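Local coordinates for p22 protein (Trypanosoma brucei, PDB 3JV1) that acts as an accessory factor in RNA editing specific to cytochrome oxidase subunit II, and belongs to the Mam33 family, at residues K27-R38 with L154-S165; P40-R48 with I57-R65. One frame throughout, in Å; residues are numbered along the deposited sequence.

Contact 1 of 2, residues K27-R38 with L154-S165; sequences KPEIPEGWTIDR and LANFIDQFSLWS
Leu154 brings both of its methyl groups to the indole of Trp34: CD1 lies over a face of the five-membered ring, and CD2 reaches Trp34 CZ2 at 3.6 Å. A branched leucine can spread its two methyls along so broad a ring system. One turn further on, Phe157 receives Pro31, whose CD stands over the middle of the phenyl ring, 3.5 Å from the centroid and 12° off the normal. Pro28 CB touches Phe157 CE1 at 3.6 Å. The pyrrolidine of Pro28 also fits against the helix itself, with CG 3.5 Å from Gln160 CB. Phe161 swings out with CG anti to its backbone N (chi1 -163°), which offers one ring face to Ile36 CD1 and the ring edge to Arg38 CG. Trp164 lies under the aliphatic part of Lys27, an extended chain whose CB sits 3.7 Å from the centroid of the five-membered ring. Beside it the rim of the indole, at CZ3, comes over a face of the Arg38 guanidinium, the two planes 54° apart, and Arg38 NH2 comes within 3.5 Å of Ser165 CB; its charge is met by Asp169 in a salt bridge. This apolar, CH-pi-rich interface is held by shape and dispersion rather than polar pairing.

Contact 2 of 2, residues P40-R48 with I57-R65; sequences PGVTHFTMR and ILQLTGEDR
Backbone hydrogen bonds join Met47 and Leu58 in both directions: Met47 N gives to Leu58 O and Leu58 N to Met47 O, each at 2.7 Å, the second nearly straight at 175°. A third, Leu60 N to Phe45 O at 3.2 Å, carries the pairing back to the residue before strand 46-51. Leu58 O, already bonded to Met47 N, also meets Thr46 CA at 3.0 Å in a CA-H...O contact.

Apolar packing follows on the face bearing Met47 and Leu58, whose CB atoms lie 3.8 Å apart. Phe45, with chi1 at 61°, turns its flat ring so that a face receives Leu60 CD2, 3.9 Å from the centroid. On the other face of the sheet, Arg48 and Ile57 run side by side, the arginine methylenes suiting an aliphatic neighbour.

Among polar contacts, His44, centre of an inverse gamma turn, lays a face of its imidazole against the Thr61-Gly62 peptide, and NE2 gives a weak hydrogen bond, 3.0 Å, to Glu63 OE2 near the ring plane. On the other side, against Thr73 of strand 72-80, Thr61 and Gly62 make a classic beta bulge.

Antiparallel bridges at Thr46-Gln59, Met47-Leu58 and Arg48-Ile57 mark a beta hairpin within the consecutive antiparallel sheet of the Mam33 (p32-like) fold.

In the fold
The two contacts lie side by side, their centres about 11 Å apart, and share one sheet. Strand 35-37 of contact 1 pairs with strand 46-51 of contact 2, probably through hydrogen bonds from Thr35 N to Arg48 O and from Asp37 N to Thr46 O, both 2.7 Å. Their apolar parts also meet: Trp34 CH2 packs on Leu58 CD2 at 3.4 Å, Phe45 meets Phe161 edge-to-face, and Met47 touches Leu154 and Phe157. Contact 1 thus lays helix 152-181 across the sheet face that carries Met47 and Leu58, with strand 35-37 at the sheet's edge, while contact 2 pairs two strands within it. Asp169, further along that helix, joins Arg38 and the backbone of Gly41. A second subunit reaches contact 2 at Gly41 and His44.

Contact 1 of 2, residues K27-R38 with L154-S165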
# COMPACT_ATOMS: atom_id res chain seq x y z
N LYS A 27 21.10 0.00 25.61
CA LYS A 27 20.40 -1.21 25.21
C LYS A 27 19.54 -1.84 26.31
O LYS A 27 20.06 -2.26 27.35
CB LYS A 27 21.38 -2.26 24.68
CG LYS A 27 20.67 -3.48 24.12
CD LYS A 27 21.62 -4.46 23.48
CE LYS A 27 20.84 -5.59 22.82
NZ LYS A 27 21.73 -6.53 22.10
N PRO A 28 18.22 -1.91 26.09
CA PRO A 28 17.23 -2.47 27.00
C PRO A 28 17.38 -3.97 27.18
O PRO A 28 17.79 -4.67 26.25
CB PRO A 28 15.90 -2.14 26.32
CG PRO A 28 16.22 -1.00 25.43
CD PRO A 28 17.57 -1.36 24.89
N GLU A 29 17.06 -4.47 28.36
CA GLU A 29 17.13 -5.90 28.62
C GLU A 29 15.81 -6.45 28.12
O GLU A 29 14.75 -5.89 28.40
CB GLU A 29 17.31 -6.16 30.12
CG GLU A 29 18.61 -5.58 30.67
CD GLU A 29 18.78 -5.78 32.16
OE1 GLU A 29 17.93 -5.28 32.93
OE2 GLU A 29 19.77 -6.43 32.56
N ILE A 30 15.87 -7.53 27.35
CA ILE A 30 14.66 -8.13 26.79
C ILE A 30 13.80 -8.78 27.86
O ILE A 30 14.31 -9.53 28.69
CB ILE A 30 15.01 -9.17 25.71
CG1 ILE A 30 13.72 -9.69 25.06
CG2 ILE A 30 15.79 -10.31 26.33
CD1 ILE A 30 13.97 -10.51 23.82
N PRO A 31 12.49 -8.50 27.86
CA PRO A 31 11.55 -9.06 28.83
C PRO A 31 11.62 -10.59 28.91
O PRO A 31 11.77 -11.27 27.90
CB PRO A 31 10.19 -8.57 28.31
CG PRO A 31 10.53 -7.25 27.69
CD PRO A 31 11.80 -7.57 26.94
N GLU A 32 11.52 -11.10 30.14
CA GLU A 32 11.58 -12.54 30.43
C GLU A 32 10.65 -13.39 29.56
O GLU A 32 9.47 -13.08 29.40
CB GLU A 32 11.23 -12.76 31.90
CG GLU A 32 11.63 -14.11 32.48
CD GLU A 32 13.11 -14.20 32.80
OE1 GLU A 32 13.65 -13.23 33.38
OE2 GLU A 32 13.73 -15.24 32.48
N GLY A 33 11.18 -14.47 28.99
CA GLY A 33 10.39 -15.35 28.16
C GLY A 33 10.33 -14.97 26.69
O GLY A 33 10.05 -15.81 25.84
N TRP A 34 10.60 -13.71 26.39
CA TRP A 34 10.56 -13.25 25.00
C TRP A 34 11.86 -13.48 24.25
O TRP A 34 12.94 -13.31 24.80
CB TRP A 34 10.24 -11.76 24.93
CG TRP A 34 8.85 -11.41 25.33
CD1 TRP A 34 8.42 -11.02 26.56
CD2 TRP A 34 7.71 -11.36 24.47
NE1 TRP A 34 7.08 -10.72 26.52
CE2 TRP A 34 6.62 -10.92 25.25
CE3 TRP A 34 7.50 -11.65 23.11
CZ2 TRP A 34 5.33 -10.76 24.71
CZ3 TRP A 34 6.22 -11.48 22.58
CH2 TRP A 34 5.15 -11.04 23.38
N THR A 35 11.72 -13.87 22.99
CA THR A 35 12.87 -14.06 22.12
C THR A 35 12.74 -12.89 21.16
O THR A 35 11.64 -12.39 20.95
CB THR A 35 12.77 -15.38 21.34
OG1 THR A 35 13.95 -15.54 20.54
CG2 THR A 35 11.56 -15.37 20.42
N ILE A 36 13.85 -12.44 20.59
CA ILE A 36 13.76 -11.33 19.65
C ILE A 36 14.50 -11.59 18.36
O ILE A 36 15.62 -12.09 18.35
CB ILE A 36 14.24 -10.01 20.28
CG1 ILE A 36 13.98 -8.86 19.31
CG2 ILE A 36 15.71 -10.10 20.63
CD1 ILE A 36 13.80 -7.52 19.99
N ASP A 37 13.83 -11.27 17.26
CA ASP A 37 14.37 -11.47 15.93
C ASP A 37 14.65 -10.09 15.35
O ASP A 37 13.78 -9.47 14.73
CB ASP A 37 13.34 -12.24 15.10
CG ASP A 37 13.69 -12.31 13.64
OD1 ASP A 37 14.85 -12.65 13.31
OD2 ASP A 37 12.79 -12.04 12.81
N ARG A 38 15.87 -9.60 15.59
CA ARG A 38 16.30 -8.29 15.11
C ARG A 38 17.71 -8.36 14.54
O ARG A 38 18.63 -8.88 15.18
CB ARG A 38 16.26 -7.26 16.25
CG ARG A 38 16.69 -5.84 15.87
CD ARG A 38 18.18 -5.62 16.06
NE ARG A 38 18.61 -4.30 15.59
CZ ARG A 38 19.86 -3.86 15.64
NH1 ARG A 38 20.83 -4.63 16.15
NH2 ARG A 38 20.16 -2.65 15.18
N LEU A 154 6.06 -4.18 28.29
CA LEU A 154 6.48 -4.60 26.96
C LEU A 154 6.42 -3.43 25.99
O LEU A 154 7.31 -3.26 25.16
CB LEU A 154 5.57 -5.71 26.45
CG LEU A 154 5.92 -6.25 25.06
CD1 LEU A 154 7.29 -6.95 25.13
CD2 LEU A 154 4.83 -7.22 24.59
N ALA A 155 5.38 -2.62 26.10
CA ALA A 155 5.23 -1.46 25.23
C ALA A 155 6.42 -0.54 25.46
O ALA A 155 6.97 0.04 24.53
CB ALA A 155 3.93 -0.73 25.54
N ASN A 156 6.80 -0.43 26.73
CA ASN A 156 7.92 0.40 27.13
C ASN A 156 9.22 -0.15 26.55
O ASN A 156 10.08 0.61 26.11
CB ASN A 156 7.99 0.45 28.65
CG ASN A 156 8.77 1.63 29.16
OD1 ASN A 156 10.00 1.61 29.22
ND2 ASN A 156 8.05 2.69 29.51
N PHE A 157 9.36 -1.48 26.55
CA PHE A 157 10.55 -2.10 26.00
C PHE A 157 10.65 -1.87 24.49
O PHE A 157 11.74 -1.70 23.96
CB PHE A 157 10.56 -3.61 26.24
CG PHE A 157 11.62 -4.33 25.45
CD1 PHE A 157 12.94 -4.35 25.89
CD2 PHE A 157 11.32 -4.95 24.25
CE1 PHE A 157 13.94 -4.96 25.14
CE2 PHE A 157 12.30 -5.56 23.49
CZ PHE A 157 13.61 -5.57 23.93
N ILE A 158 9.51 -1.89 23.81
CA ILE A 158 9.49 -1.68 22.37
C ILE A 158 10.01 -0.30 21.96
O ILE A 158 10.74 -0.19 20.99
CB ILE A 158 8.06 -1.90 21.82
CG1 ILE A 158 7.75 -3.40 21.82
CG2 ILE A 158 7.93 -1.33 20.41
CD1 ILE A 158 6.35 -3.74 21.41
N ASP A 159 9.62 0.74 22.70
CA ASP A 159 10.08 2.10 22.39
C ASP A 159 11.57 2.18 22.65
O ASP A 159 12.34 2.65 21.81
CB ASP A 159 9.38 3.15 23.26
CG ASP A 159 7.96 3.43 22.82
OD1 ASP A 159 7.71 3.51 21.60
OD2 ASP A 159 7.08 3.59 23.71
N GLN A 160 11.97 1.74 23.83
CA GLN A 160 13.38 1.75 24.21
C GLN A 160 14.25 0.96 23.24
O GLN A 160 15.30 1.44 22.80
CB GLN A 160 13.55 1.20 25.63
CG GLN A 160 13.39 2.24 26.72
CD GLN A 160 13.43 1.63 28.12
OE1 GLN A 160 14.26 0.78 28.42
NE2 GLN A 160 12.52 2.08 28.98
N PHE A 161 13.82 -0.26 22.89
CA PHE A 161 14.61 -1.06 21.96
C PHE A 161 14.67 -0.41 20.58
O PHE A 161 15.71 -0.42 19.93
CB PHE A 161 14.04 -2.47 21.83
CG PHE A 161 15.01 -3.44 21.22
CD1 PHE A 161 16.03 -3.99 21.99
CD2 PHE A 161 14.95 -3.75 19.87
CE1 PHE A 161 16.98 -4.84 21.43
CE2 PHE A 161 15.90 -4.60 19.29
CZ PHE A 161 16.91 -5.14 20.07
N SER A 162 13.56 0.15 20.13
CA SER A 162 13.51 0.80 18.82
C SER A 162 14.46 1.98 18.73
O SER A 162 15.10 2.18 17.71
CB SER A 162 12.08 1.27 18.51
OG SER A 162 11.23 0.17 18.20
N LEU A 163 14.54 2.77 19.80
CA LEU A 163 15.43 3.92 19.82
C LEU A 163 16.87 3.47 19.74
O LEU A 163 17.68 4.03 18.99
CB LEU A 163 15.23 4.75 21.09
CG LEU A 163 13.98 5.61 21.18
CD1 LEU A 163 13.96 6.29 22.53
CD2 LEU A 163 13.96 6.64 20.05
N TRP A 164 17.20 2.46 20.53
CA TRP A 164 18.55 1.94 20.54
C TRP A 164 18.96 1.35 19.20
O TRP A 164 20.06 1.61 18.72
CB TRP A 164 18.69 0.89 21.64
CG TRP A 164 19.98 0.17 21.59
CD1 TRP A 164 21.17 0.56 22.14
CD2 TRP A 164 20.24 -1.06 20.90
NE1 TRP A 164 22.15 -0.34 21.83
CE2 TRP A 164 21.61 -1.35 21.07
CE3 TRP A 164 19.45 -1.93 20.15
CZ2 TRP A 164 22.21 -2.49 20.52
CZ3 TRP A 164 20.04 -3.07 19.60
CH2 TRP A 164 21.41 -3.33 19.79
N SER A 165 18.08 0.58 18.57
CA SER A 165 18.42 -0.02 17.29
C SER A 165 18.42 1.02 16.17
O SER A 165 19.18 0.89 15.21
CB SER A 165 17.47 -1.18 16.95
OG SER A 165 16.14 -0.75 16.81

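Contact 2 of 2, residues P40-R48 with I57-R65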
# COMPACT_ATOMS: atom_id res chain seq x y z
N PRO A 40 20.81 -6.05 12.33
CA PRO A 40 21.25 -4.70 11.98
C PRO A 40 20.67 -4.30 10.62
O PRO A 40 20.70 -5.11 9.69
CB PRO A 40 22.77 -4.83 11.94
CG PRO A 40 23.04 -5.89 12.96
CD PRO A 40 21.96 -6.90 12.68
N GLY A 41 20.15 -3.09 10.51
CA GLY A 41 19.59 -2.64 9.24
C GLY A 41 18.13 -3.00 9.01
O GLY A 41 17.53 -2.54 8.04
N VAL A 42 17.57 -3.82 9.90
CA VAL A 42 16.18 -4.22 9.80
C VAL A 42 15.43 -3.51 10.92
O VAL A 42 15.63 -3.80 12.10
CB VAL A 42 16.02 -5.74 9.96
CG1 VAL A 42 14.56 -6.12 9.87
CG2 VAL A 42 16.80 -6.46 8.87
N THR A 43 14.56 -2.58 10.56
CA THR A 43 13.81 -1.81 11.55
C THR A 43 12.56 -2.53 12.09
O THR A 43 12.25 -2.43 13.28
CB THR A 43 13.44 -0.41 10.97
OG1 THR A 43 12.65 0.32 11.92
CG2 THR A 43 12.68 -0.56 9.69
N HIS A 44 11.86 -3.27 11.24
CA HIS A 44 10.67 -3.99 11.69
C HIS A 44 10.97 -5.40 12.20
O HIS A 44 10.79 -6.38 11.49
CB HIS A 44 9.65 -4.05 10.55
CG HIS A 44 9.11 -2.71 10.16
ND1 HIS A 44 8.32 -2.51 9.05
CD2 HIS A 44 9.25 -1.49 10.73
CE1 HIS A 44 8.00 -1.24 8.96
NE2 HIS A 44 8.55 -0.59 9.97
N PHE A 45 11.40 -5.49 13.45
CA PHE A 45 11.74 -6.77 14.05
C PHE A 45 10.52 -7.50 14.61
O PHE A 45 9.41 -6.95 14.69
CB PHE A 45 12.77 -6.56 15.16
CG PHE A 45 12.29 -5.69 16.29
CD1 PHE A 45 11.59 -6.23 17.36
CD2 PHE A 45 12.54 -4.31 16.28
CE1 PHE A 45 11.14 -5.42 18.41
CE2 PHE A 45 12.10 -3.49 17.32
CZ PHE A 45 11.40 -4.05 18.39
N THR A 46 10.72 -8.75 14.99
CA THR A 46 9.63 -9.54 15.55
C THR A 46 10.05 -10.14 16.89
O THR A 46 11.23 -10.43 17.10
CB THR A 46 9.24 -10.69 14.61
OG1 THR A 46 10.29 -11.65 14.57
CG2 THR A 46 9.00 -10.18 13.21
N MET A 47 9.09 -10.29 17.79
CA MET A 47 9.35 -10.87 19.10
C MET A 47 8.40 -12.05 19.27
O MET A 47 7.28 -12.02 18.78
CB MET A 47 9.09 -9.85 20.20
CG MET A 47 10.00 -8.63 20.16
SD MET A 47 9.64 -7.45 21.49
CE MET A 47 10.11 -8.43 22.92
N ARG A 48 8.85 -13.10 19.96
CA ARG A 48 8.03 -14.28 20.18
C ARG A 48 8.23 -14.87 21.57
O ARG A 48 9.29 -14.74 22.18
CB ARG A 48 8.39 -15.36 19.15
CG ARG A 48 8.41 -14.89 17.71
CD ARG A 48 8.64 -16.06 16.77
NE ARG A 48 8.60 -15.68 15.36
CZ ARG A 48 9.53 -14.96 14.74
NH1 ARG A 48 10.59 -14.52 15.41
NH2 ARG A 48 9.42 -14.70 13.45
N ILE A 57 3.20 -13.74 19.10
CA ILE A 57 4.13 -13.12 18.16
C ILE A 57 3.88 -11.63 18.02
O ILE A 57 2.74 -11.19 17.82
CB ILE A 57 4.01 -13.77 16.78
CG1 ILE A 57 4.31 -15.27 16.89
CG2 ILE A 57 4.95 -13.10 15.80
CD1 ILE A 57 4.11 -16.04 15.61
N LEU A 58 4.96 -10.86 18.15
CA LEU A 58 4.93 -9.41 18.03
C LEU A 58 5.69 -9.03 16.77
O LEU A 58 6.88 -9.29 16.68
CB LEU A 58 5.61 -8.76 19.24
CG LEU A 58 4.84 -8.41 20.51
CD1 LEU A 58 4.29 -7.00 20.39
CD2 LEU A 58 3.74 -9.43 20.77
N GLN A 59 5.00 -8.40 15.82
CA GLN A 59 5.64 -7.98 14.57
C GLN A 59 5.43 -6.49 14.36
O GLN A 59 4.28 -6.06 14.19
CB GLN A 59 5.03 -8.71 13.37
CG GLN A 59 4.79 -10.19 13.54
CD GLN A 59 4.08 -10.81 12.35
OE1 GLN A 59 3.05 -10.31 11.89
NE2 GLN A 59 4.62 -11.91 11.84
N LEU A 60 6.50 -5.71 14.37
CA LEU A 60 6.38 -4.27 14.14
C LEU A 60 5.93 -4.11 12.70
O LEU A 60 6.43 -4.80 11.82
CB LEU A 60 7.72 -3.56 14.32
CG LEU A 60 8.18 -3.19 15.74
CD1 LEU A 60 7.38 -2.01 16.23
CD2 LEU A 60 8.03 -4.38 16.66
N THR A 61 4.98 -3.20 12.45
CA THR A 61 4.49 -3.00 11.10
C THR A 61 4.73 -1.60 10.55
O THR A 61 4.44 -1.33 9.38
CB THR A 61 2.97 -3.32 11.00
OG1 THR A 61 2.25 -2.52 11.94
CG2 THR A 61 2.71 -4.79 11.30
N GLY A 62 5.26 -0.71 11.38
CA GLY A 62 5.53 0.64 10.90
C GLY A 62 5.50 1.74 11.93
O GLY A 62 5.38 1.49 13.13
N GLU A 63 5.65 2.97 11.44
CA GLU A 63 5.64 4.19 12.24
C GLU A 63 4.68 5.06 11.45
O GLU A 63 4.73 5.06 10.22
CB GLU A 63 7.03 4.82 12.26
CG GLU A 63 8.16 3.88 12.67
CD GLU A 63 8.40 2.76 11.66
OE1 GLU A 63 8.63 3.07 10.48
OE2 GLU A 63 8.35 1.58 12.06
N ASP A 64 3.83 5.83 12.11
CA ASP A 64 2.86 6.61 11.35
C ASP A 64 2.53 8.04 11.75
O ASP A 64 2.96 8.54 12.79
CB ASP A 64 1.54 5.83 11.29
CG ASP A 64 0.82 5.83 12.62
OD1 ASP A 64 1.48 5.57 13.65
OD2 ASP A 64 -0.41 6.09 12.64
N ARG A 65 1.75 8.67 10.86
CA ARG A 65 1.24 10.03 10.98
C ARG A 65 2.24 11.08 11.44
O ARG A 65 3.11 10.81 12.26
CB ARG A 65 0.04 10.04 11.93
CG ARG A 65 -0.97 11.14 11.65
CD ARG A 65 -2.23 10.57 11.05
NE ARG A 65 -1.97 9.78 9.84
CZ ARG A 65 -2.89 9.08 9.19
NH1 ARG A 65 -4.15 9.06 9.62
NH2 ARG A 65 -2.56 8.39 8.10